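Local coordinates for protein aldo-keto reductase family 1 member C1 (Caenorhabditis elegans, PDB 1QWK) that probably reduces aldehydes and ketones with NADPH, as an aldo-keto reductase of the aldose reductase family, at residues 75-80 with 107-112. Numbering follows the deposited sequence.
Sequences ELFITT and YVDLYL
D109 reaches across to the backbone of 75-80 and sets its CB against one face of the F77 ring. D109 CB sits over the centre of that ring, 3.4 Å from the centroid and practically on the ring normal, a CH-pi contact. Next, D109 CG passes 3.7 Å from F77 CA, the carboxylate tilted 26° from the ring plane. At the tip the oxygens part: D109 OD2 accepts from I78 N at 2.8 Å in a nearly straight bond, on the anti side but well out of the carboxylate plane, and R73 forms a salt bridge to the same oxygen, whereas OD1 shares a water with L76 O. The charge of R73, with the I78 N-H, would probably keep the carboxylate ionised. F77 carries its ring to D109 because CG is anti to the backbone N (chi1 -168°); F77 CE2 also meets L110 CB at 3.6 Å. With an alanine here, D109 CB is likely to lose its aromatic cover, and a gap to open beside L110. The two segments open adjacent parallel strands of the TIM barrel of the aldo-keto reductases, joined through helix 92-103 as a beta-alpha-beta crossover. I78 O receives both D109 N and L110 N; farther along, T80 N bonds to L110 O at 3.1 Å and L112 N to T80 O. T79 and L110 run side by side on one face of the sheet, T79 OG1 lying 3.7 Å from L110 CB. On the other face, T80 CG2 abuts the edge of the Y111 ring, 3.5 Å from Y111 CD1, while T80 OG1 hydrogen-bonds E55.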
# COMPACT_ATOMS: atom_id res chain seq x y z
N GLU A 75 7.03 -10.69 -15.04
CA GLU A 75 7.91 -10.53 -13.88
C GLU A 75 7.50 -9.37 -12.97
O GLU A 75 8.01 -9.23 -11.87
CB GLU A 75 9.35 -10.30 -14.34
CG GLU A 75 9.98 -11.48 -15.04
CD GLU A 75 11.39 -11.18 -15.51
OE1 GLU A 75 11.54 -10.29 -16.37
OE2 GLU A 75 12.33 -11.83 -15.02
N LEU A 76 6.58 -8.54 -13.45
CA LEU A 76 6.12 -7.39 -12.69
C LEU A 76 4.72 -7.60 -12.12
O LEU A 76 3.86 -8.19 -12.76
CB LEU A 76 6.12 -6.13 -13.56
CG LEU A 76 7.47 -5.58 -14.01
CD1 LEU A 76 7.23 -4.37 -14.91
CD2 LEU A 76 8.30 -5.17 -12.80
N PHE A 77 4.52 -7.12 -10.89
CA PHE A 77 3.23 -7.22 -10.22
C PHE A 77 2.71 -5.79 -10.13
O PHE A 77 3.31 -4.94 -9.46
CB PHE A 77 3.41 -7.80 -8.81
CG PHE A 77 2.12 -8.20 -8.14
CD1 PHE A 77 1.74 -9.54 -8.08
CD2 PHE A 77 1.27 -7.24 -7.60
CE1 PHE A 77 0.55 -9.93 -7.48
CE2 PHE A 77 0.07 -7.61 -6.99
CZ PHE A 77 -0.30 -8.96 -6.93
N ILE A 78 1.61 -5.52 -10.82
CA ILE A 78 1.02 -4.18 -10.83
C ILE A 78 -0.30 -4.14 -10.05
O ILE A 78 -1.21 -4.92 -10.33
CB ILE A 78 0.73 -3.71 -12.28
CG1 ILE A 78 2.01 -3.78 -13.12
CG2 ILE A 78 0.14 -2.30 -12.27
CD1 ILE A 78 3.18 -3.00 -12.57
N THR A 79 -0.38 -3.24 -9.08
CA THR A 79 -1.57 -3.06 -8.26
C THR A 79 -2.18 -1.69 -8.50
O THR A 79 -1.45 -0.70 -8.54
CB THR A 79 -1.23 -3.10 -6.74
OG1 THR A 79 -0.69 -4.37 -6.39
CG2 THR A 79 -2.49 -2.82 -5.90
N THR A 80 -3.49 -1.62 -8.69
CA THR A 80 -4.12 -0.32 -8.81
C THR A 80 -5.41 -0.37 -8.01
O THR A 80 -5.84 -1.44 -7.57
CB THR A 80 -4.37 0.13 -10.27
OG1 THR A 80 -4.66 1.53 -10.27
CG2 THR A 80 -5.54 -0.61 -10.89
N TYR A 107 -4.22 -6.52 -18.24
CA TYR A 107 -4.77 -6.88 -16.93
C TYR A 107 -3.86 -6.38 -15.83
O TYR A 107 -2.70 -6.05 -16.08
CB TYR A 107 -4.88 -8.41 -16.83
CG TYR A 107 -3.54 -9.12 -16.84
CD1 TYR A 107 -2.79 -9.26 -15.67
CD2 TYR A 107 -3.02 -9.63 -18.03
CE1 TYR A 107 -1.54 -9.89 -15.69
CE2 TYR A 107 -1.77 -10.26 -18.06
CZ TYR A 107 -1.04 -10.38 -16.89
OH TYR A 107 0.20 -11.00 -16.91
N VAL A 108 -4.38 -6.29 -14.61
CA VAL A 108 -3.56 -5.89 -13.47
C VAL A 108 -3.47 -7.11 -12.57
O VAL A 108 -4.35 -7.98 -12.60
CB VAL A 108 -4.17 -4.70 -12.67
CG1 VAL A 108 -4.08 -3.42 -13.50
CG2 VAL A 108 -5.60 -4.99 -12.28
N ASP A 109 -2.41 -7.20 -11.79
CA ASP A 109 -2.23 -8.34 -10.91
C ASP A 109 -3.14 -8.27 -9.69
O ASP A 109 -3.62 -9.30 -9.21
CB ASP A 109 -0.75 -8.43 -10.52
CG ASP A 109 0.14 -8.64 -11.74
OD1 ASP A 109 0.33 -9.81 -12.15
OD2 ASP A 109 0.61 -7.64 -12.32
N LEU A 110 -3.40 -7.06 -9.21
CA LEU A 110 -4.27 -6.87 -8.05
C LEU A 110 -5.08 -5.58 -8.21
O LEU A 110 -4.53 -4.54 -8.56
CB LEU A 110 -3.42 -6.80 -6.77
CG LEU A 110 -4.15 -6.53 -5.44
CD1 LEU A 110 -5.16 -7.62 -5.15
CD2 LEU A 110 -3.12 -6.44 -4.30
N TYR A 111 -6.38 -5.67 -7.97
CA TYR A 111 -7.27 -4.52 -8.08
C TYR A 111 -8.00 -4.36 -6.76
O TYR A 111 -8.69 -5.28 -6.31
CB TYR A 111 -8.27 -4.71 -9.21
CG TYR A 111 -9.04 -3.47 -9.57
CD1 TYR A 111 -8.38 -2.25 -9.79
CD2 TYR A 111 -10.42 -3.51 -9.76
CE1 TYR A 111 -9.08 -1.12 -10.20
CE2 TYR A 111 -11.13 -2.38 -10.16
CZ TYR A 111 -10.45 -1.19 -10.38
OH TYR A 111 -11.14 -0.08 -10.82
N LEU A 112 -7.87 -3.19 -6.14
CA LEU A 112 -8.47 -2.93 -4.83
C LEU A 112 -9.51 -1.82 -4.79
O LEU A 112 -9.45 -0.88 -5.58
CB LEU A 112 -7.38 -2.54 -3.83
CG LEU A 112 -6.10 -3.37 -3.74
CD1 LEU A 112 -5.13 -2.70 -2.77
CD2 LEU A 112 -6.43 -4.78 -3.30
O HOH W 1 2.37 -10.57 -13.63